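Local coordinates for prophage MuSo2, 43 kDa tail protein (Shewanella oneidensis, PDB 3CDD), which probably serves as a trimeric hub component of a Mu-like phage tail baseplate, at residues W207-K217 and D243-I254; L298-P306 and E317-F325. All blocks are in the same frame, centred on the assembly; numbering follows the deposited sequence. Where two conformers were deposited one is given.

Contact 1 of 2, residues W207-K217 and D243-I254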
loop_
_atom_site.group_PDB
_atom_site.type_symbol
_atom_site.label_atom_id
_atom_site.label_comp_id
_atom_site.label_asym_id
_atom_site.label_seq_id
_atom_site.Cartn_x
_atom_site.Cartn_y
_atom_site.Cartn_z
ATOM N N TRP A 207 -20.924 -8.644 -0.796
ATOM C CA TRP A 207 -20.959 -9.502 0.378
ATOM C C TRP A 207 -19.579 -9.997 0.857
ATOM O O TRP A 207 -19.533 -10.853 1.738
ATOM C CB TRP A 207 -21.802 -10.762 0.127
ATOM C CG TRP A 207 -23.308 -10.587 0.233
ATOM C CD1 TRP A 207 -24.017 -9.415 0.212
ATOM C CD2 TRP A 207 -24.276 -11.640 0.318
ATOM N NE1 TRP A 207 -25.358 -9.675 0.293
ATOM C CE2 TRP A 207 -25.550 -11.033 0.346
ATOM C CE3 TRP A 207 -24.186 -13.043 0.356
ATOM C CZ2 TRP A 207 -26.732 -11.774 0.433
ATOM C CZ3 TRP A 207 -25.362 -13.785 0.430
ATOM C CH2 TRP A 207 -26.621 -13.147 0.473
ATOM N N ARG A 208 -18.481 -9.512 0.287
ATOM C CA ARG A 208 -17.143 -9.989 0.687
ATOM C C ARG A 208 -16.951 -9.862 2.204
ATOM O O ARG A 208 -16.322 -10.713 2.829
ATOM C CB ARG A 208 -16.016 -9.244 -0.054
ATOM C CG ARG A 208 -15.809 -9.672 -1.506
ATOM C CD ARG A 208 -14.925 -8.678 -2.308
ATOM N NE ARG A 208 -15.080 -8.851 -3.763
ATOM C CZ ARG A 208 -14.431 -9.749 -4.512
ATOM N NH1 ARG A 208 -13.522 -10.574 -3.968
ATOM N NH2 ARG A 208 -14.688 -9.815 -5.827
ATOM N N GLN A 209 -17.526 -8.817 2.791
ATOM C CA GLN A 209 -17.330 -8.544 4.215
ATOM C C GLN A 209 -18.615 -8.685 5.008
ATOM O O GLN A 209 -18.697 -8.231 6.141
ATOM C CB GLN A 209 -16.658 -7.181 4.420
ATOM C CG GLN A 209 -15.260 -7.127 3.805
ATOM C CD GLN A 209 -14.630 -5.741 3.845
ATOM O OE1 GLN A 209 -15.185 -4.771 3.310
ATOM N NE2 GLN A 209 -13.450 -5.644 4.471
ATOM N N ARG A 210 -19.604 -9.343 4.397
ATOM C CA ARG A 210 -20.902 -9.609 4.996
ATOM C C ARG A 210 -20.939 -11.019 5.522
ATOM O O ARG A 210 -20.325 -11.940 4.916
ATOM C CB ARG A 210 -22.035 -9.406 3.974
ATOM C CG ARG A 210 -22.243 -7.941 3.511
ATOM C CD ARG A 210 -22.616 -7.048 4.642
ATOM N NE ARG A 210 -23.977 -7.315 5.114
ATOM C CZ ARG A 210 -25.076 -6.837 4.536
ATOM N NH1 ARG A 210 -24.982 -6.056 3.466
ATOM N NH2 ARG A 210 -26.272 -7.140 5.023
ATOM N N PHE A 211 -21.615 -11.199 6.666
ATOM C CA PHE A 211 -21.670 -12.522 7.325
ATOM C C PHE A 211 -23.070 -12.802 7.831
ATOM O O PHE A 211 -23.806 -11.875 8.106
ATOM C CB PHE A 211 -20.617 -12.655 8.433
ATOM C CG PHE A 211 -19.200 -12.461 7.942
ATOM C CD1 PHE A 211 -18.636 -11.187 7.908
ATOM C CD2 PHE A 211 -18.438 -13.552 7.495
ATOM C CE1 PHE A 211 -17.333 -10.991 7.449
ATOM C CE2 PHE A 211 -17.151 -13.357 7.024
ATOM C CZ PHE A 211 -16.590 -12.073 6.994
ATOM N N SER A 212 -23.429 -14.083 7.915
ATOM C CA SER A 212 -24.767 -14.515 8.328
ATOM C C SER A 212 -24.952 -14.461 9.834
ATOM O O SER A 212 -26.067 -14.290 10.330
ATOM C CB SER A 212 -25.075 -15.932 7.821
ATOM O OG SER A 212 -24.094 -16.860 8.246
ATOM N N LYS A 213 -23.847 -14.617 10.554
ATOM C CA LYS A 213 -23.859 -14.645 12.012
ATOM C C LYS A 213 -22.556 -14.083 12.575
ATOM O O LYS A 213 -21.466 -14.494 12.170
ATOM C CB LYS A 213 -24.078 -16.076 12.500
ATOM C CG LYS A 213 -24.524 -16.166 13.969
ATOM C CD LYS A 213 -24.890 -17.589 14.348
ATOM C CE LYS A 213 -26.381 -17.837 14.154
ATOM N NZ LYS A 213 -26.790 -19.224 14.513
ATOM N N PHE A 214 -22.677 -13.112 13.480
ATOM C CA PHE A 214 -21.520 -12.576 14.201
ATOM C C PHE A 214 -21.536 -13.121 15.627
ATOM O O PHE A 214 -22.454 -12.806 16.394
ATOM C CB PHE A 214 -21.549 -11.039 14.244
ATOM C CG PHE A 214 -21.377 -10.373 12.904
ATOM C CD1 PHE A 214 -22.462 -10.214 12.042
ATOM C CD2 PHE A 214 -20.141 -9.871 12.516
ATOM C CE1 PHE A 214 -22.316 -9.584 10.787
ATOM C CE2 PHE A 214 -19.980 -9.246 11.269
ATOM C CZ PHE A 214 -21.078 -9.100 10.406
ATOM N N THR A 215 -20.547 -13.952 15.970
ATOM C CA THR A 215 -20.388 -14.445 17.338
ATOM C C THR A 215 -19.280 -13.658 18.034
ATOM O O THR A 215 -18.123 -13.676 17.600
ATOM C CB THR A 215 -20.046 -15.944 17.364
ATOM O OG1 THR A 215 -18.999 -16.199 16.428
ATOM C CG2 THR A 215 -21.239 -16.785 16.969
ATOM N N ILE A 216 -19.642 -12.949 19.103
ATOM C CA ILE A 216 -18.692 -12.136 19.869
ATOM C C ILE A 216 -18.361 -12.832 21.181
ATOM O O ILE A 216 -19.261 -13.144 21.958
ATOM C CB ILE A 216 -19.234 -10.698 20.142
ATOM C CG1 ILE A 216 -19.521 -9.947 18.823
ATOM C CG2 ILE A 216 -18.290 -9.912 21.061
ATOM C CD1 ILE A 216 -18.341 -9.799 17.858
ATOM N N LYS A 217 -17.069 -13.069 21.412
ATOM C CA LYS A 217 -16.592 -13.782 22.599
ATOM C C LYS A 217 -15.763 -12.858 23.482
ATOM O O LYS A 217 -14.907 -12.119 22.988
ATOM C CB LYS A 217 -15.736 -14.987 22.191
ATOM C CG LYS A 217 -16.394 -15.918 21.196
ATOM C CD LYS A 217 -16.709 -17.283 21.770
ATOM C CE LYS A 217 -15.563 -18.279 21.525
ATOM N NZ LYS A 217 -15.320 -18.529 20.063
ATOM N N ASP A 243 -27.391 -11.638 10.933
ATOM C CA ASP A 243 -27.688 -10.725 9.847
ATOM C C ASP A 243 -28.498 -11.514 8.833
ATOM O O ASP A 243 -27.952 -12.317 8.057
ATOM C CB ASP A 243 -26.408 -10.163 9.225
ATOM C CG ASP A 243 -26.688 -9.210 8.059
ATOM O OD1 ASP A 243 -27.856 -9.067 7.627
ATOM O OD2 ASP A 243 -25.724 -8.597 7.564
ATOM N N SER A 244 -29.801 -11.270 8.850
ATOM C CA SER A 244 -30.766 -11.995 8.039
ATOM C C SER A 244 -30.745 -11.630 6.549
ATOM O O SER A 244 -31.408 -12.290 5.741
ATOM C CB SER A 244 -32.161 -11.746 8.598
ATOM O OG SER A 244 -32.405 -10.352 8.616
ATOM N N GLU A 245 -30.009 -10.580 6.186
ATOM C CA GLU A 245 -29.826 -10.231 4.777
ATOM C C GLU A 245 -28.972 -11.273 4.050
ATOM O O GLU A 245 -29.084 -11.445 2.835
ATOM C CB GLU A 245 -29.196 -8.840 4.626
ATOM C CG GLU A 245 -30.071 -7.690 5.172
ATOM C CD GLU A 245 -29.498 -6.280 4.915
ATOM O OE1 GLU A 245 -28.573 -6.124 4.074
ATOM O OE2 GLU A 245 -29.996 -5.324 5.565
ATOM N N ILE A 246 -28.119 -11.965 4.804
ATOM C CA ILE A 246 -27.132 -12.882 4.230
ATOM C C ILE A 246 -27.642 -14.306 4.320
ATOM O O ILE A 246 -27.548 -14.923 5.379
ATOM C CB ILE A 246 -25.750 -12.750 4.940
ATOM C CG1 ILE A 246 -25.287 -11.284 5.009
ATOM C CG2 ILE A 246 -24.685 -13.655 4.292
ATOM C CD1 ILE A 246 -25.541 -10.431 3.754
ATOM N N GLY A 247 -28.158 -14.831 3.207
ATOM C CA GLY A 247 -28.890 -16.103 3.211
ATOM C C GLY A 247 -28.123 -17.394 2.973
ATOM O O GLY A 247 -28.722 -18.425 2.670
ATOM N N ARG A 248 -26.802 -17.330 3.106
ATOM C CA ARG A 248 -25.913 -18.480 3.008
ATOM C C ARG A 248 -25.195 -18.547 4.340
ATOM O O ARG A 248 -24.990 -17.523 4.973
ATOM C CB ARG A 248 -24.874 -18.203 1.899
ATOM C CG ARG A 248 -23.937 -19.327 1.562
ATOM C CD ARG A 248 -22.679 -18.829 0.839
ATOM N NE ARG A 248 -23.018 -17.702 0.017
ATOM C CZ ARG A 248 -22.186 -16.774 -0.415
ATOM N NH1 ARG A 248 -20.885 -16.819 -0.160
ATOM N NH2 ARG A 248 -22.695 -15.800 -1.135
ATOM N N TYR A 249 -24.785 -19.740 4.749
ATOM C CA TYR A 249 -23.998 -19.929 5.964
ATOM C C TYR A 249 -22.637 -19.250 5.830
ATOM O O TYR A 249 -21.768 -19.714 5.078
ATOM C CB TYR A 249 -23.833 -21.425 6.218
ATOM C CG TYR A 249 -22.918 -21.795 7.363
ATOM C CD1 TYR A 249 -23.338 -21.664 8.698
ATOM C CD2 TYR A 249 -21.646 -22.326 7.118
ATOM C CE1 TYR A 249 -22.502 -22.017 9.748
ATOM C CE2 TYR A 249 -20.808 -22.681 8.167
ATOM C CZ TYR A 249 -21.245 -22.533 9.478
ATOM O OH TYR A 249 -20.412 -22.899 10.516
ATOM N N ARG A 250 -22.467 -18.136 6.541
ATOM C CA ARG A 250 -21.205 -17.400 6.538
ATOM C C ARG A 250 -20.923 -16.898 7.955
ATOM O O ARG A 250 -21.283 -15.762 8.281
ATOM C CB ARG A 250 -21.268 -16.214 5.536
ATOM C CG ARG A 250 -20.959 -16.577 4.083
ATOM C CD ARG A 250 -21.130 -15.394 3.100
ATOM N NE ARG A 250 -20.214 -14.279 3.368
ATOM C CZ ARG A 250 -18.930 -14.228 2.991
ATOM N NH1 ARG A 250 -18.347 -15.234 2.313
ATOM N NH2 ARG A 250 -18.210 -13.163 3.286
ATOM N N PRO A 251 -20.332 -17.756 8.819
ATOM C CA PRO A 251 -20.060 -17.338 10.186
ATOM C C PRO A 251 -18.778 -16.529 10.402
ATOM O O PRO A 251 -17.733 -16.839 9.821
ATOM C CB PRO A 251 -19.957 -18.671 10.932
ATOM C CG PRO A 251 -19.416 -19.615 9.924
ATOM C CD PRO A 251 -19.944 -19.170 8.595
ATOM N N LEU A 252 -18.877 -15.519 11.263
ATOM C CA LEU A 252 -17.721 -14.801 11.782
ATOM C C LEU A 252 -17.668 -14.797 13.323
ATOM O O LEU A 252 -18.552 -14.251 13.985
ATOM C CB LEU A 252 -17.679 -13.362 11.257
ATOM C CG LEU A 252 -16.337 -12.649 11.427
ATOM C CD1 LEU A 252 -15.273 -13.323 10.563
ATOM C CD2 LEU A 252 -16.446 -11.177 11.091
ATOM N N ILE A 253 -16.607 -15.393 13.867
ATOM C CA ILE A 253 -16.299 -15.370 15.302
ATOM C C ILE A 253 -15.266 -14.277 15.615
ATOM O O ILE A 253 -14.249 -14.174 14.923
ATOM C CB ILE A 253 -15.745 -16.746 15.800
ATOM C CG1 ILE A 253 -16.701 -17.893 15.429
ATOM C CG2 ILE A 253 -15.461 -16.695 17.300
ATOM C CD1 ILE A 253 -16.163 -19.297 15.690
ATOM N N ILE A 254 -15.516 -13.485 16.661
ATOM C CA ILE A 254 -14.633 -12.364 17.025
ATOM C C ILE A 254 -14.391 -12.249 18.537
ATOM O O ILE A 254 -15.342 -12.166 19.315
ATOM C CB ILE A 254 -15.194 -11.007 16.501
ATOM C CG1 ILE A 254 -15.206 -10.965 14.971
ATOM C CG2 ILE A 254 -14.388 -9.821 17.053
ATOM C CD1 ILE A 254 -16.000 -9.832 14.392
HETATM O O HOH W 1 -23.074 -8.651 7.377
#

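Contact 2 of 2, residues L298-P306 and E317-F325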
loop_
_atom_site.group_PDB
_atom_site.type_symbol
_atom_site.label_atom_id
_atom_site.label_comp_id
_atom_site.label_asym_id
_atom_site.label_seq_id
_atom_site.Cartn_x
_atom_site.Cartn_y
_atom_site.Cartn_z
ATOM N N LEU A 298 -26.035 25.124 -0.351
ATOM C CA LEU A 298 -24.964 24.166 -0.569
ATOM C C LEU A 298 -25.431 22.769 -0.171
ATOM O O LEU A 298 -26.132 22.626 0.828
ATOM C CB LEU A 298 -23.741 24.559 0.267
ATOM C CG LEU A 298 -22.972 25.819 -0.170
ATOM C CD1 LEU A 298 -21.786 26.137 0.771
ATOM C CD2 LEU A 298 -22.526 25.771 -1.660
ATOM N N TRP A 299 -25.061 21.746 -0.948
ATOM C CA TRP A 299 -25.233 20.359 -0.515
ATOM C C TRP A 299 -24.555 20.191 0.831
ATOM O O TRP A 299 -23.456 20.698 1.026
ATOM C CB TRP A 299 -24.576 19.388 -1.496
ATOM C CG TRP A 299 -25.310 19.283 -2.785
ATOM C CD1 TRP A 299 -24.990 19.894 -3.976
ATOM C CD2 TRP A 299 -26.481 18.504 -3.032
ATOM N NE1 TRP A 299 -25.879 19.514 -4.945
ATOM C CE2 TRP A 299 -26.811 18.670 -4.394
ATOM C CE3 TRP A 299 -27.276 17.653 -2.235
ATOM C CZ2 TRP A 299 -27.932 18.053 -4.972
ATOM C CZ3 TRP A 299 -28.383 17.044 -2.805
ATOM C CH2 TRP A 299 -28.692 17.229 -4.166
ATOM N N ASN A 300 -25.185 19.441 1.736
ATOM C CA ASN A 300 -24.752 19.413 3.140
ATOM C C ASN A 300 -24.721 17.991 3.658
ATOM O O ASN A 300 -25.612 17.232 3.358
ATOM C CB ASN A 300 -25.707 20.268 3.982
ATOM C CG ASN A 300 -25.175 20.571 5.381
ATOM O OD1 ASN A 300 -24.011 20.288 5.722
ATOM N ND2 ASN A 300 -26.027 21.158 6.195
ATOM N N ILE A 301 -23.675 17.632 4.410
ATOM C CA ILE A 301 -23.585 16.299 5.003
ATOM C C ILE A 301 -24.646 16.157 6.086
ATOM O O ILE A 301 -25.144 17.148 6.605
ATOM C CB ILE A 301 -22.184 15.964 5.626
ATOM C CG1 ILE A 301 -21.746 17.034 6.647
ATOM C CG2 ILE A 301 -21.125 15.710 4.525
ATOM C CD1 ILE A 301 -20.362 16.748 7.300
ATOM N N ASN A 302 -24.978 14.914 6.426
ATOM C CA ASN A 302 -25.960 14.625 7.478
ATOM C C ASN A 302 -27.296 15.287 7.188
ATOM O O ASN A 302 -27.908 15.915 8.063
ATOM C CB ASN A 302 -25.428 15.019 8.858
ATOM C CG ASN A 302 -26.116 14.272 9.977
ATOM O OD1 ASN A 302 -26.716 13.211 9.747
ATOM N ND2 ASN A 302 -26.044 14.819 11.206
ATOM N N THR A 303 -27.724 15.174 5.937
ATOM C CA THR A 303 -29.087 15.498 5.560
ATOM C C THR A 303 -29.642 14.337 4.759
ATOM O O THR A 303 -28.876 13.551 4.167
ATOM C CB THR A 303 -29.220 16.826 4.755
ATOM O OG1 THR A 303 -28.318 16.829 3.650
ATOM C CG2 THR A 303 -28.965 18.069 5.646
ATOM N N LEU A 304 -30.968 14.216 4.759
ATOM C CA LEU A 304 -31.634 13.097 4.115
ATOM C C LEU A 304 -32.102 13.487 2.709
ATOM O O LEU A 304 -32.629 14.601 2.490
ATOM C CB LEU A 304 -32.836 12.623 4.968
ATOM C CG LEU A 304 -32.629 11.941 6.334
ATOM C CD1 LEU A 304 -33.970 11.698 6.992
ATOM C CD2 LEU A 304 -31.873 10.626 6.213
ATOM N N VAL A 305 -31.920 12.552 1.777
ATOM C CA VAL A 305 -32.234 12.771 0.371
ATOM C C VAL A 305 -32.947 11.523 -0.214
ATOM O O VAL A 305 -32.394 10.427 -0.185
ATOM C CB VAL A 305 -30.933 13.176 -0.399
ATOM C CG1 VAL A 305 -29.965 11.996 -0.520
ATOM C CG2 VAL A 305 -31.259 13.738 -1.755
ATOM N N PRO A 306 -34.209 11.665 -0.676
ATOM C CA PRO A 306 -34.770 10.488 -1.362
ATOM C C PRO A 306 -33.937 10.074 -2.586
ATOM O O PRO A 306 -33.391 10.910 -3.294
ATOM C CB PRO A 306 -36.181 10.943 -1.784
ATOM C CG PRO A 306 -36.527 12.062 -0.858
ATOM C CD PRO A 306 -35.190 12.769 -0.592
ATOM N N GLU A 317 -34.981 6.672 1.238
ATOM C CA GLU A 317 -34.436 7.963 1.634
ATOM C C GLU A 317 -33.076 7.652 2.207
ATOM O O GLU A 317 -32.956 6.758 3.049
ATOM C CB GLU A 317 -35.334 8.639 2.663
ATOM C CG GLU A 317 -35.268 10.154 2.615
ATOM C CD GLU A 317 -36.268 10.821 3.533
ATOM O OE1 GLU A 317 -36.829 10.137 4.423
ATOM O OE2 GLU A 317 -36.491 12.046 3.370
HETATM N N MSE A 318 -32.054 8.368 1.738
HETATM C CA MSE A 318 -30.680 8.094 2.125
HETATM C C MSE A 318 -30.088 9.252 2.912
HETATM O O MSE A 318 -30.601 10.373 2.862
HETATM C CB MSE A 318 -29.824 7.823 0.880
HETATM C CG MSE A 318 -30.409 6.755 -0.037
HETATM SE SE MSE A 318 -29.889 4.969 0.449
HETATM C CE MSE A 318 -28.476 4.796 -0.840
ATOM N N LEU A 319 -29.009 8.977 3.637
ATOM C CA LEU A 319 -28.295 10.016 4.364
ATOM C C LEU A 319 -27.041 10.429 3.592
ATOM O O LEU A 319 -26.266 9.577 3.169
ATOM C CB LEU A 319 -27.915 9.529 5.769
ATOM C CG LEU A 319 -27.335 10.653 6.655
ATOM C CD1 LEU A 319 -28.450 11.528 7.234
ATOM C CD2 LEU A 319 -26.409 10.113 7.744
ATOM N N ILE A 320 -26.836 11.730 3.414
ATOM C CA ILE A 320 -25.580 12.190 2.811
ATOM C C ILE A 320 -24.449 12.073 3.824
ATOM O O ILE A 320 -24.414 12.803 4.815
ATOM C CB ILE A 320 -25.647 13.639 2.261
ATOM C CG1 ILE A 320 -26.760 13.763 1.209
ATOM C CG2 ILE A 320 -24.259 14.052 1.715
ATOM C CD1 ILE A 320 -26.879 15.147 0.589
ATOM N N ALA A 321 -23.510 11.177 3.543
ATOM C CA ALA A 321 -22.363 10.932 4.412
ATOM C C ALA A 321 -21.125 11.749 4.014
ATOM O O ALA A 321 -20.305 12.113 4.863
ATOM C CB ALA A 321 -22.022 9.441 4.436
ATOM N N SER A 322 -20.980 12.042 2.731
ATOM C CA SER A 322 -19.814 12.766 2.293
ATOM C C SER A 322 -20.116 13.528 1.030
ATOM O O SER A 322 -20.960 13.109 0.257
ATOM C CB SER A 322 -18.713 11.754 1.998
ATOM O OG SER A 322 -17.495 12.426 1.852
ATOM N N ILE A 323 -19.384 14.610 0.791
ATOM C CA ILE A 323 -19.522 15.353 -0.439
ATOM C C ILE A 323 -18.153 15.709 -0.943
ATOM O O ILE A 323 -17.343 16.233 -0.176
ATOM C CB ILE A 323 -20.345 16.685 -0.233
ATOM C CG1 ILE A 323 -21.745 16.382 0.268
ATOM C CG2 ILE A 323 -20.495 17.414 -1.541
ATOM C CD1 ILE A 323 -22.398 17.608 0.935
ATOM N N LEU A 324 -17.870 15.428 -2.221
ATOM C CA LEU A 324 -16.716 16.071 -2.862
ATOM C C LEU A 324 -17.182 17.217 -3.778
ATOM O O LEU A 324 -17.877 16.994 -4.779
ATOM C CB LEU A 324 -15.837 15.056 -3.613
ATOM C CG LEU A 324 -14.729 15.642 -4.511
ATOM C CD1 LEU A 324 -13.683 16.433 -3.717
ATOM C CD2 LEU A 324 -14.058 14.446 -5.277
ATOM N N PHE A 325 -16.833 18.443 -3.398
ATOM C CA PHE A 325 -17.111 19.600 -4.200
ATOM C C PHE A 325 -15.900 19.821 -5.099
ATOM O O PHE A 325 -14.793 20.039 -4.608
ATOM C CB PHE A 325 -17.249 20.847 -3.335
ATOM C CG PHE A 325 -18.449 20.865 -2.427
ATOM C CD1 PHE A 325 -18.297 20.628 -1.063
ATOM C CD2 PHE A 325 -19.717 21.203 -2.921
ATOM C CE1 PHE A 325 -19.418 20.667 -0.191
ATOM C CE2 PHE A 325 -20.851 21.272 -2.058
ATOM C CZ PHE A 325 -20.691 21.006 -0.694
#

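Contact 1 of 2, residues W207-K217 and D243-I254
Strands 213-217 and 251-254 run parallel, their axes 4.8 Å apart at closest approach and 16° from alignment, with bonds such as Leu252 N to Lys213 O alternating direction across the pair. Ahead of the strands, two arginines tie the loops together. Arg210, bent at chi2 and chi3, curls its guanidinium back over Ile246 and grips Asp243 OD2 side-on with NE and NH2; the two flat groups are nearly coplanar. Arg210 NH2 also reaches Glu245 OE1 at 2.7 Å, a nearly straight salt bridge met from above that carboxylate's plane. A water joins Arg210 NE, Phe211 N and Asp243 OD2, while Asp243 OD1 takes Glu245 N in an Asx turn. Ile246 CD1 lies over the five-membered ring of Trp207, 3.6 Å from its centroid, a CH-pi contact. Arg250 aims NE and NH2 at a single acceptor, Arg210 O, 2.8 Å from NE; its NH1 forms salt bridges with Asp101 and Asp104 of the second subunit. The Phe211 ring sits between Leu252 on one face and Arg250 NH2 on the other. Ser212 OG accepts Arg250 N at 2.7 Å. Strand 213-217 is the middle of a small mixed sheet, strand 239-242 flanking it antiparallel, set at a subunit interface.

Contact 2 of 2, residues L298-P306 and E317-F325
Ile320 pushes its CD1 methyl against the indole of Trp299, 3.8 Å from CE3, the two side chains crossing at about a right angle. With CG1 beside the backbone N (chi1 -58°) and the chain extended beyond it, the same methyl also reaches Thr303 OG1, while Ile320 CG1 meets Val305 CG1 at 4.0 Å. Thr303 OG1 turns back within its own segment to bond Asn300 O, which fixes the hydroxyl and ties the two ends of the 300-303 turn together beside Ile320 CD1. Farther along, Ile323 CD1 packs on Trp299 CB at 3.7 Å, and the Phe325 ring brings its CZ edge up to Trp299 O, in the plane of the ring. Ile323 CG2 covers one face of that ring.

The backbones pair as antiparallel strands near Val305 and Met318, a selenomethionine, which exchange two bonds. Ile320 N then binds Thr303 O in a straight bond of 2.8 Å, and Asn302 N returns to Ile320 O. Val305 and Met318 point to one face of the pair; Leu304 and Leu319 lie on the opposite one, CD2 of Leu304 3.7 Å from CD1 of Leu319. Beside them, Glu317 lays its CG along the Pro306 ring, and its carboxylate continues to a salt bridge with Lys187.

Strand 317-325 runs between strand 304-309 and strand 331-339, where Ala321 and Ser322 both face Ser337 in a classic beta bulge. Ile336 of strand 331-339 touches both Trp299 and Ile320. From the bulge itself, Ser322 OG bonds Arg26 O of strand 21-27, so the contact joins the fourth GpP domain to the N-terminal part of the chain.

Overall arrangement
Contacts 1 and 2 follow one another along the chain: contact 1 closes at Ile254 before contact 2 opens at Leu298. Their centres are 29 Å apart and their nearest atoms about 11 Å, so they do not touch. Helix 262-278 and strand 281-288 lie between them in sequence; the helix packs against Phe214 and Ile254 of contact 1, and the strand pairs with strand 331-339, the neighbour of 317-325. The centre of contact 1 lies about 28 Å from the centre of the chain, and this contact meets a second subunit; that of contact 2 lies about 11 Å from it, in a buried region that touches no other chain of the three-chain assembly.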